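Local coordinates for protein tumor necrosis factor ligand superfamily member 13 (Mus musculus, PDB 1U5X) that acts as a trimeric cytokine of the tumour necrosis factor family, binding the receptors TACI and BCMA and taking part in the regulation of tumour cell growth, at residues Val7-Pro12 and Gln29-Arg34; Tyr53-Gln58 and Thr133-Val138; Glu81-Cys86 and Gly105-His110. All blocks are in the same frame, centred on the assembly; numbering follows the deposited sequence. Where two conformers were deposited one is given.

Contact 1 (Val7-Pro12 and Gln29-Arg34)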
loop_
_atom_site.group_PDB
_atom_site.type_symbol
_atom_site.label_atom_id
_atom_site.label_comp_id
_atom_site.label_asym_id
_atom_site.label_seq_id
_atom_site.Cartn_x
_atom_site.Cartn_y
_atom_site.Cartn_z
ATOM N N VAL A 7 15.996 6.184 4.871
ATOM C CA VAL A 7 15.156 5.033 4.576
ATOM C C VAL A 7 15.724 3.741 5.143
ATOM O O VAL A 7 16.936 3.638 5.416
ATOM C CB VAL A 7 14.874 4.852 3.044
ATOM C CG1 VAL A 7 14.470 6.200 2.368
ATOM C CG2 VAL A 7 16.022 4.260 2.343
ATOM N N LEU A 8 14.839 2.765 5.329
ATOM C CA LEU A 8 15.232 1.409 5.788
ATOM C C LEU A 8 14.266 0.403 5.222
ATOM O O LEU A 8 13.097 0.525 5.431
ATOM C CB LEU A 8 15.247 1.332 7.333
ATOM C CG LEU A 8 15.713 0.033 7.990
ATOM C CD1 LEU A 8 17.151 -0.251 7.698
ATOM C CD2 LEU A 8 15.452 0.104 9.513
ATOM N N HIS A 9 14.764 -0.590 4.480
ATOM C CA HIS A 9 13.942 -1.660 3.950
ATOM C C HIS A 9 14.538 -2.955 4.496
ATOM O O HIS A 9 15.723 -3.224 4.332
ATOM C CB HIS A 9 13.914 -1.667 2.423
ATOM C CG HIS A 9 12.967 -2.661 1.834
ATOM N ND1 HIS A 9 11.613 -2.405 1.672
ATOM C CD2 HIS A 9 13.177 -3.912 1.352
ATOM C CE1 HIS A 9 11.051 -3.449 1.077
ATOM N NE2 HIS A 9 11.975 -4.377 0.880
ATOM N N LEU A 10 13.680 -3.730 5.145
ATOM C CA LEU A 10 14.027 -4.928 5.884
ATOM C C LEU A 10 13.275 -6.137 5.352
ATOM O O LEU A 10 12.102 -6.020 4.912
ATOM C CB LEU A 10 13.599 -4.746 7.334
ATOM C CG LEU A 10 14.116 -3.527 8.077
ATOM C CD1 LEU A 10 13.204 -3.225 9.260
ATOM C CD2 LEU A 10 15.523 -3.769 8.545
ATOM N N VAL A 11 13.946 -7.279 5.389
ATOM C CA VAL A 11 13.361 -8.541 4.959
ATOM C C VAL A 11 13.628 -9.618 6.006
ATOM O O VAL A 11 14.434 -9.413 6.920
ATOM C CB VAL A 11 13.917 -8.959 3.582
ATOM C CG1 VAL A 11 13.593 -7.879 2.545
ATOM C CG2 VAL A 11 15.393 -9.236 3.647
ATOM N N PRO A 12 12.952 -10.764 5.928
ATOM C CA PRO A 12 13.142 -11.784 6.958
ATOM C C PRO A 12 14.503 -12.492 6.944
ATOM O O PRO A 12 15.115 -12.732 5.895
ATOM C CB PRO A 12 12.037 -12.800 6.668
ATOM C CG PRO A 12 11.016 -12.052 5.811
ATOM C CD PRO A 12 11.910 -11.163 4.971
ATOM N N GLN A 29 16.423 -8.264 8.771
ATOM C CA GLN A 29 17.760 -7.876 8.345
ATOM C C GLN A 29 17.605 -6.741 7.318
ATOM O O GLN A 29 16.703 -6.786 6.462
ATOM C CB GLN A 29 18.534 -9.045 7.712
ATOM C CG GLN A 29 17.819 -9.725 6.528
ATOM C CD GLN A 29 18.610 -10.851 5.905
ATOM O OE1 GLN A 29 19.834 -10.841 5.949
ATOM N NE2 GLN A 29 17.914 -11.837 5.335
ATOM N N PRO A 30 18.428 -5.708 7.405
ATOM C CA PRO A 30 18.386 -4.635 6.401
ATOM C C PRO A 30 18.948 -5.039 5.060
ATOM O O PRO A 30 20.013 -5.670 4.991
ATOM C CB PRO A 30 19.240 -3.532 7.020
ATOM C CG PRO A 30 20.143 -4.243 7.936
ATOM C CD PRO A 30 19.411 -5.424 8.460
ATOM N N VAL A 31 18.238 -4.667 3.992
ATOM C CA VAL A 31 18.807 -4.767 2.647
ATOM C C VAL A 31 19.033 -3.403 1.964
ATOM O O VAL A 31 19.747 -3.325 0.973
ATOM C CB VAL A 31 17.989 -5.727 1.744
ATOM C CG1 VAL A 31 18.022 -7.154 2.300
ATOM C CG2 VAL A 31 16.600 -5.267 1.562
ATOM N N LEU A 32 18.422 -2.348 2.502
ATOM C CA LEU A 32 18.621 -0.978 2.029
ATOM C C LEU A 32 18.576 -0.029 3.199
ATOM O O LEU A 32 17.632 -0.040 3.975
ATOM C CB LEU A 32 17.521 -0.558 1.041
ATOM C CG LEU A 32 17.612 0.869 0.493
ATOM C CD1 LEU A 32 18.899 1.136 -0.230
ATOM C CD2 LEU A 32 16.430 1.169 -0.421
ATOM N N ARG A 33 19.627 0.771 3.344
ATOM C CA ARG A 33 19.663 1.753 4.413
ATOM C C ARG A 33 20.312 3.033 3.941
ATOM O O ARG A 33 21.373 3.005 3.337
ATOM C CB ARG A 33 20.444 1.212 5.619
ATOM C CG ARG A 33 20.386 2.143 6.853
ATOM C CD ARG A 33 21.052 1.554 8.119
ATOM N NE ARG A 33 22.421 1.157 7.841
ATOM C CZ ARG A 33 22.819 -0.066 7.486
ATOM N NH1 ARG A 33 21.949 -1.071 7.350
ATOM N NH2 ARG A 33 24.111 -0.278 7.252
ATOM N N ARG A 34 19.641 4.138 4.204
ATOM C CA ARG A 34 20.189 5.461 4.097
ATOM C C ARG A 34 19.883 6.235 5.373
ATOM O O ARG A 34 18.770 6.176 5.896
ATOM C CB ARG A 34 19.603 6.218 2.903
ATOM C CG ARG A 34 20.182 7.617 2.798
ATOM C CD ARG A 34 20.014 8.271 1.449
ATOM N NE ARG A 34 18.610 8.532 1.155
ATOM C CZ ARG A 34 18.131 8.810 -0.054
ATOM N NH1 ARG A 34 18.934 8.865 -1.110
ATOM N NH2 ARG A 34 16.838 9.027 -0.214
#

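Contact 2 (Tyr53-Gln58 and Thr133-Val138)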
loop_
_atom_site.group_PDB
_atom_site.type_symbol
_atom_site.label_atom_id
_atom_site.label_comp_id
_atom_site.label_asym_id
_atom_site.label_seq_id
_atom_site.Cartn_x
_atom_site.Cartn_y
_atom_site.Cartn_z
ATOM N N TYR A 53 7.306 9.445 9.782
ATOM C CA TYR A 53 7.755 8.385 8.904
ATOM C C TYR A 53 6.606 7.732 8.229
ATOM O O TYR A 53 5.581 7.489 8.843
ATOM C CB TYR A 53 8.423 7.283 9.735
ATOM C CG TYR A 53 9.705 7.687 10.397
ATOM C CD1 TYR A 53 9.711 8.330 11.635
ATOM C CD2 TYR A 53 10.933 7.367 9.815
ATOM C CE1 TYR A 53 10.906 8.671 12.270
ATOM C CE2 TYR A 53 12.145 7.710 10.450
ATOM C CZ TYR A 53 12.121 8.364 11.658
ATOM O OH TYR A 53 13.307 8.668 12.263
ATOM N N LEU A 54 6.792 7.429 6.955
ATOM C CA LEU A 54 6.000 6.424 6.278
ATOM C C LEU A 54 6.524 5.064 6.696
ATOM O O LEU A 54 7.738 4.797 6.592
ATOM C CB LEU A 54 6.173 6.598 4.776
ATOM C CG LEU A 54 5.464 5.563 3.898
ATOM C CD1 LEU A 54 3.949 5.639 4.065
ATOM C CD2 LEU A 54 5.877 5.768 2.411
ATOM N N LEU A 55 5.616 4.216 7.209
ATOM C CA LEU A 55 5.924 2.871 7.640
ATOM C C LEU A 55 5.057 1.955 6.811
ATOM O O LEU A 55 3.861 2.137 6.739
ATOM C CB LEU A 55 5.561 2.717 9.130
ATOM C CG LEU A 55 6.031 1.576 10.005
ATOM C CD1 LEU A 55 7.347 0.983 9.620
ATOM C CD2 LEU A 55 6.053 2.071 11.462
ATOM N N TYR A 56 5.664 0.952 6.197
ATOM C CA TYR A 56 4.911 -0.010 5.388
ATOM C C TYR A 56 5.307 -1.416 5.809
ATOM O O TYR A 56 6.442 -1.658 6.226
ATOM C CB TYR A 56 5.125 0.205 3.885
ATOM C CG TYR A 56 6.553 0.103 3.380
ATOM C CD1 TYR A 56 7.101 -1.102 3.025
ATOM C CD2 TYR A 56 7.327 1.258 3.257
ATOM C CE1 TYR A 56 8.423 -1.177 2.536
ATOM C CE2 TYR A 56 8.628 1.224 2.808
ATOM C CZ TYR A 56 9.167 -0.006 2.418
ATOM O OH TYR A 56 10.465 -0.015 1.975
ATOM N N SER A 57 4.361 -2.345 5.684
ATOM C CA SER A 57 4.517 -3.718 6.121
ATOM C C SER A 57 3.744 -4.614 5.183
ATOM O O SER A 57 2.571 -4.386 4.924
ATOM C CB SER A 57 3.964 -3.892 7.524
ATOM O OG SER A 57 3.812 -5.266 7.855
ATOM N N GLN A 58 4.402 -5.646 4.674
ATOM C CA GLN A 58 3.722 -6.715 3.980
ATOM C C GLN A 58 4.116 -8.026 4.608
ATOM O O GLN A 58 5.291 -8.252 4.965
ATOM C CB GLN A 58 4.051 -6.790 2.487
ATOM C CG GLN A 58 3.205 -7.846 1.710
ATOM C CD GLN A 58 3.366 -7.720 0.202
ATOM O OE1 GLN A 58 2.830 -6.751 -0.392
ATOM N NE2 GLN A 58 4.015 -8.697 -0.426
ATOM N N THR A 133 7.413 -10.834 2.161
ATOM C CA THR A 133 7.312 -10.352 3.537
ATOM C C THR A 133 8.424 -9.323 3.715
ATOM O O THR A 133 9.579 -9.626 3.502
ATOM C CB THR A 133 7.486 -11.516 4.500
ATOM O OG1 THR A 133 6.431 -12.440 4.286
ATOM C CG2 THR A 133 7.341 -11.102 5.928
ATOM N N PHE A 134 8.050 -8.099 4.060
ATOM C CA PHE A 134 9.000 -7.028 4.231
ATOM C C PHE A 134 8.440 -5.912 5.091
ATOM O O PHE A 134 7.247 -5.866 5.390
ATOM C CB PHE A 134 9.508 -6.547 2.856
ATOM C CG PHE A 134 8.431 -6.149 1.893
ATOM C CD1 PHE A 134 7.826 -4.912 1.984
ATOM C CD2 PHE A 134 8.071 -6.996 0.849
ATOM C CE1 PHE A 134 6.840 -4.534 1.078
ATOM C CE2 PHE A 134 7.092 -6.607 -0.041
ATOM C CZ PHE A 134 6.513 -5.398 0.051
ATOM N N LEU A 135 9.338 -5.039 5.517
ATOM C CA LEU A 135 9.020 -3.968 6.439
ATOM C C LEU A 135 9.899 -2.788 6.092
ATOM O O LEU A 135 11.111 -2.929 5.922
ATOM C CB LEU A 135 9.318 -4.399 7.881
ATOM C CG LEU A 135 9.090 -3.312 8.964
ATOM C CD1 LEU A 135 7.629 -2.929 9.076
ATOM C CD2 LEU A 135 9.622 -3.833 10.322
ATOM N N GLY A 136 9.308 -1.610 5.971
ATOM C CA GLY A 136 10.139 -0.464 5.691
ATOM C C GLY A 136 9.671 0.878 6.197
ATOM O O GLY A 136 8.542 1.050 6.636
ATOM N N PHE A 137 10.603 1.832 6.135
ATOM C CA PHE A 137 10.485 3.170 6.712
ATOM C C PHE A 137 11.033 4.233 5.774
ATOM O O PHE A 137 12.108 4.052 5.205
ATOM C CB PHE A 137 11.334 3.296 8.009
ATOM C CG PHE A 137 10.961 2.324 9.122
ATOM C CD1 PHE A 137 11.294 0.987 9.034
ATOM C CD2 PHE A 137 10.303 2.761 10.258
ATOM C CE1 PHE A 137 10.954 0.123 10.030
ATOM C CE2 PHE A 137 9.984 1.887 11.267
ATOM C CZ PHE A 137 10.288 0.565 11.143
ATOM N N VAL A 138 10.369 5.389 5.686
ATOM C CA VAL A 138 10.916 6.555 5.028
ATOM C C VAL A 138 10.640 7.775 5.901
ATOM O O VAL A 138 9.474 8.128 6.155
ATOM C CB VAL A 138 10.229 6.842 3.678
ATOM C CG1 VAL A 138 10.840 8.103 3.010
ATOM C CG2 VAL A 138 10.309 5.609 2.765
HETATM O O HOH W 1 5.977 -6.884 7.581
#

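Contact 3 (Glu81-Cys86 and Gly105-His110)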
loop_
_atom_site.group_PDB
_atom_site.type_symbol
_atom_site.label_atom_id
_atom_site.label_comp_id
_atom_site.label_asym_id
_atom_site.label_seq_id
_atom_site.Cartn_x
_atom_site.Cartn_y
_atom_site.Cartn_z
ATOM N N GLU A 81 1.131 1.432 21.703
ATOM C CA GLU A 81 0.136 1.968 20.775
ATOM C C GLU A 81 0.144 1.167 19.490
ATOM O O GLU A 81 1.181 1.030 18.892
ATOM C CB GLU A 81 0.490 3.424 20.455
ATOM C CG GLU A 81 -0.501 4.178 19.592
ATOM C CD GLU A 81 -0.029 5.583 19.253
ATOM O OE1 GLU A 81 0.006 5.938 18.043
ATOM O OE2 GLU A 81 0.315 6.330 20.198
ATOM N N THR A 82 -1.005 0.663 19.043
ATOM C CA THR A 82 -1.056 0.089 17.701
ATOM C C THR A 82 -1.020 1.230 16.688
ATOM O O THR A 82 -1.695 2.241 16.876
ATOM C CB THR A 82 -2.337 -0.748 17.530
ATOM O OG1 THR A 82 -2.382 -1.788 18.521
ATOM C CG2 THR A 82 -2.375 -1.444 16.193
ATOM N N LEU A 83 -0.231 1.066 15.637
ATOM C CA LEU A 83 -0.192 2.039 14.559
ATOM C C LEU A 83 -1.165 1.660 13.446
ATOM O O LEU A 83 -2.033 2.443 13.072
ATOM C CB LEU A 83 1.215 2.210 14.043
ATOM C CG LEU A 83 2.250 2.695 15.076
ATOM C CD1 LEU A 83 3.594 2.908 14.387
ATOM C CD2 LEU A 83 1.827 3.937 15.779
ATOM N N PHE A 84 -1.014 0.469 12.909
ATOM C CA PHE A 84 -1.970 -0.043 11.957
ATOM C C PHE A 84 -1.946 -1.555 11.913
ATOM O O PHE A 84 -1.008 -2.183 12.382
ATOM C CB PHE A 84 -1.669 0.501 10.557
ATOM C CG PHE A 84 -0.323 0.146 10.016
ATOM C CD1 PHE A 84 0.764 0.965 10.285
ATOM C CD2 PHE A 84 -0.125 -0.964 9.203
ATOM C CE1 PHE A 84 2.029 0.695 9.762
ATOM C CE2 PHE A 84 1.139 -1.242 8.660
ATOM C CZ PHE A 84 2.219 -0.401 8.940
ATOM N N ARG A 85 -2.969 -2.135 11.306
ATOM C CA ARG A 85 -3.017 -3.589 11.091
ATOM C C ARG A 85 -3.530 -3.913 9.675
ATOM O O ARG A 85 -4.201 -3.116 9.046
ATOM C CB ARG A 85 -3.814 -4.262 12.210
ATOM C CG ARG A 85 -5.262 -4.549 11.871
ATOM C CD ARG A 85 -6.214 -4.861 13.057
ATOM N NE ARG A 85 -5.701 -5.766 14.089
ATOM C CZ ARG A 85 -5.617 -5.487 15.394
ATOM N NH1 ARG A 85 -5.976 -4.303 15.882
ATOM N NH2 ARG A 85 -5.162 -6.408 16.230
ATOM N N CYS A 86 -3.168 -5.084 9.191
ATOM C CA CYS A 86 -3.660 -5.626 7.941
ATOM C C CYS A 86 -4.427 -6.893 8.289
ATOM O O CYS A 86 -4.005 -7.613 9.185
ATOM C CB CYS A 86 -2.466 -5.919 7.054
ATOM S SG CYS A 86 -2.973 -6.321 5.402
ATOM N N GLY A 105 1.197 3.513 6.606
ATOM C CA GLY A 105 0.716 4.828 6.974
ATOM C C GLY A 105 1.792 5.729 7.497
ATOM O O GLY A 105 2.941 5.301 7.616
ATOM N N VAL A 106 1.409 6.966 7.814
ATOM C CA VAL A 106 2.363 7.969 8.242
ATOM C C VAL A 106 2.169 8.269 9.709
ATOM O O VAL A 106 1.060 8.570 10.124
ATOM C CB VAL A 106 2.241 9.255 7.444
ATOM C CG1 VAL A 106 3.225 10.264 7.929
ATOM C CG2 VAL A 106 2.530 8.968 6.005
ATOM N N PHE A 107 3.268 8.179 10.471
ATOM C CA PHE A 107 3.208 8.282 11.922
ATOM C C PHE A 107 4.374 9.060 12.501
ATOM O O PHE A 107 5.492 9.022 11.980
ATOM C CB PHE A 107 3.210 6.879 12.524
ATOM C CG PHE A 107 2.096 6.029 12.028
ATOM C CD1 PHE A 107 0.851 6.121 12.606
ATOM C CD2 PHE A 107 2.288 5.147 10.951
ATOM C CE1 PHE A 107 -0.200 5.364 12.124
ATOM C CE2 PHE A 107 1.235 4.371 10.483
ATOM C CZ PHE A 107 0.001 4.489 11.085
ATOM N N HIS A 108 4.092 9.777 13.575
ATOM C CA HIS A 108 5.098 10.497 14.334
ATOM C C HIS A 108 5.690 9.494 15.312
ATOM O O HIS A 108 4.975 8.940 16.160
ATOM C CB HIS A 108 4.476 11.623 15.131
ATOM C CG HIS A 108 5.468 12.436 15.910
ATOM N ND1 HIS A 108 6.317 13.352 15.329
ATOM C CD2 HIS A 108 5.747 12.456 17.231
ATOM C CE1 HIS A 108 7.057 13.924 16.265
ATOM N NE2 HIS A 108 6.736 13.392 17.432
ATOM N N LEU A 109 6.992 9.256 15.152
ATOM C CA LEU A 109 7.748 8.346 15.986
ATOM C C LEU A 109 8.722 9.193 16.787
ATOM O O LEU A 109 9.222 10.215 16.309
ATOM C CB LEU A 109 8.483 7.297 15.109
ATOM C CG LEU A 109 7.613 6.493 14.141
ATOM C CD1 LEU A 109 8.426 5.429 13.392
ATOM C CD2 LEU A 109 6.472 5.847 14.835
ATOM N N HIS A 110 8.971 8.761 18.014
ATOM C CA HIS A 110 9.786 9.492 18.989
ATOM C C HIS A 110 11.070 8.671 19.237
ATOM O O HIS A 110 11.034 7.447 19.271
ATOM C CB HIS A 110 8.990 9.674 20.278
ATOM C CG HIS A 110 7.660 10.358 20.102
ATOM N ND1 HIS A 110 7.312 11.493 20.802
ATOM C CD2 HIS A 110 6.574 10.035 19.357
ATOM C CE1 HIS A 110 6.081 11.847 20.489
ATOM N NE2 HIS A 110 5.609 10.977 19.617
HETATM O O HOH W 2 2.000 7.821 16.232
#

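Contact 1 (Val7-Pro12 and Gln29-Arg34)
Val7 to Val11 pair antiparallel with Arg34 back to Gln29, strands 7-12 and 32-34 running at 165°, and a classic beta bulge interrupts the ladder where Val31 and Leu32 both face His9. The carbonyl of His9 therefore meets two amides: Val31 N approaches His9 O almost head-on at 2.9 Å, whereas Leu32 N to His9 O is weak at 3.4 Å. Beyond the bulge Pro30 stands opposite Leu10 in a non-hydrogen-bonded pair, where a residue without an N-H costs no bond to segment 7-12. Two leucine methyls meet its ring, Leu8 CD1 at 3.9 Å from Pro30 CB and Leu10 CD2 at 4.0 Å from the same atom. Val31 uses both branches: CG2 sits in plane at the edge of the imidazole, 3.7 Å from His9 CD2, and CG1 touches Val11 CG2 at 3.6 Å. Gln29 folds its CG between its own N and carbonyl carbon (chi1 55°), then extends obliquely past Val11, so that NE2 donates a hydrogen bond to Pro12 O at 3.0 Å from above the carbonyl plane.

Leu8 and Leu10 continue onto Leu38 and Ala40. On the other face, His9 ND1 is hydrogen-bonded to Tyr56 OH and its ring meets Phe107 of the second subunit, while Arg34 binds His5 O through NE and the terminal carboxylate of Leu140 of that subunit through NH2. The hairpin is two-sided: Leu8 and Leu10 offer only hydrocarbon to the sandwich interior, with exposed Pro30 at their margin, while His9 and Arg34 add polar and charged groups suited to joining subunits.

Contact 2 (Tyr53-Gln58 and Thr133-Val138)
Tyr56 lays its ring over Gly136, directly across an antiparallel pair, and the bare glycine backbone is the hollow that receives it. Gly136 CA lies 3.6 Å from the centroid of the Tyr56 ring, over one face, because CG of Tyr56 is folded between its own N and carbonyl carbon (chi1 59°) and the ring leans across the neighbouring strand. Phe134 closes one end of this hollow: its CD1 abuts the edge of the tyrosine at 3.8 Å from Tyr56 CE1, the side chains crossing at about a right angle. One face of the Phe134 ring is filled by Gln58 CB, 3.9 Å from its centroid.

Strands 51-61 and 134-139 are neighbours in the jelly-roll of the TNF homology domain, and six backbone hydrogen bonds of 2.8 to 2.9 Å (N to O) join Leu54, Tyr56 and Gln58 to Val138, Gly136 and Phe134. The face bearing Tyr56 and Phe134 looks toward the second subunit, where Ser103 of that chain bonds Gln58 OE1 and Val106 N of that chain shares the Tyr56 hydroxyl with His9 ND1 of the home chain. On the opposite, greasier face the bump is a single methyl, Leu55 CD1, pressed over the Phe137 ring at 3.4 Å from its centroid, while Leu135 CD1 approaches that methyl at 4.0 Å. Leu55 has chi2 at 29°, well away from a staggered value. Small Ser57 makes room for water 1, which lies 2.7 Å from Ser57 OG, a hydroxyl also hydrogen-bonded to Gln70 NE2, and donates a hydrogen bond to Phe134 O.

Contact 3 (Glu81-Cys86 and Gly105-His110)
Leu83 and Phe84 reach across to Phe107 as part of the jelly-roll sandwich: strands 81-85 and 105-109 run antiparallel at 165°, but their axes are 8.2 Å apart and no hydrogen bond joins them directly, so the interval is filled mainly by side chains. Both residues can point the same way because they form a classic beta bulge opposite Val72 in the adjacent strand 71-75.

The aromatic contact is rim to rim. The rings of Phe84 and Phe107 are nearly parallel, 13° between their planes, but offset, neither over the other's face; Phe84 CD1 meets Phe107 CE2 at 3.4 Å. Large side chains suit an interval of this width. Gly105, two residues before Phe107 on the same side of its strand, brings no side chain to compete with the phenylalanine ring.

Among the aliphatic contacts, Leu83 CB stands over the centre of the Phe107 ring, 3.9 Å from the centroid, in a CH-pi contact, and the two side chains run antiparallel past one another. With CG anti to the carbonyl carbon (chi1 -60°), Leu83 carries its methyls on along the ring, and CD1 comes to 4.1 Å from Leu109 CD2. Phe84 also packs on Phe134 of the third subunit, and two residues on, Cys86 is tied to Cys101 by a disulfide.

Polar contact is sparse and bridged by solvent. Glu81 OE2 forms a salt bridge with Arg74, while its OE1 receives a long hydrogen bond from water 2, at 3.3 Å, and the same water donates to His108 O at 3.2 Å.

In the fold
Contact 2 is the most deeply placed, all its residues buried; contact 3 is also largely buried, with Phe107 partly exposed, whereas contact 1 is partly buried and has an exposed flank at segment 29-34. Contacts 1 and 2 adjoin directly, since strands 7-16 and 134-139 are neighbours in one sheet: Leu10 N lies 2.8 Å from Leu135 O. Contact 3 joins on the other side of contact 2, with strand 51-61 beside strand 99-109. Contacts 1 and 3 do not touch, their centres about 18 Å apart. The chemistry differs accordingly: backbone ladders hold contacts 1 and 2, while contact 3 spans the sandwich through apolar side chains. All three also border another subunit of the trimer.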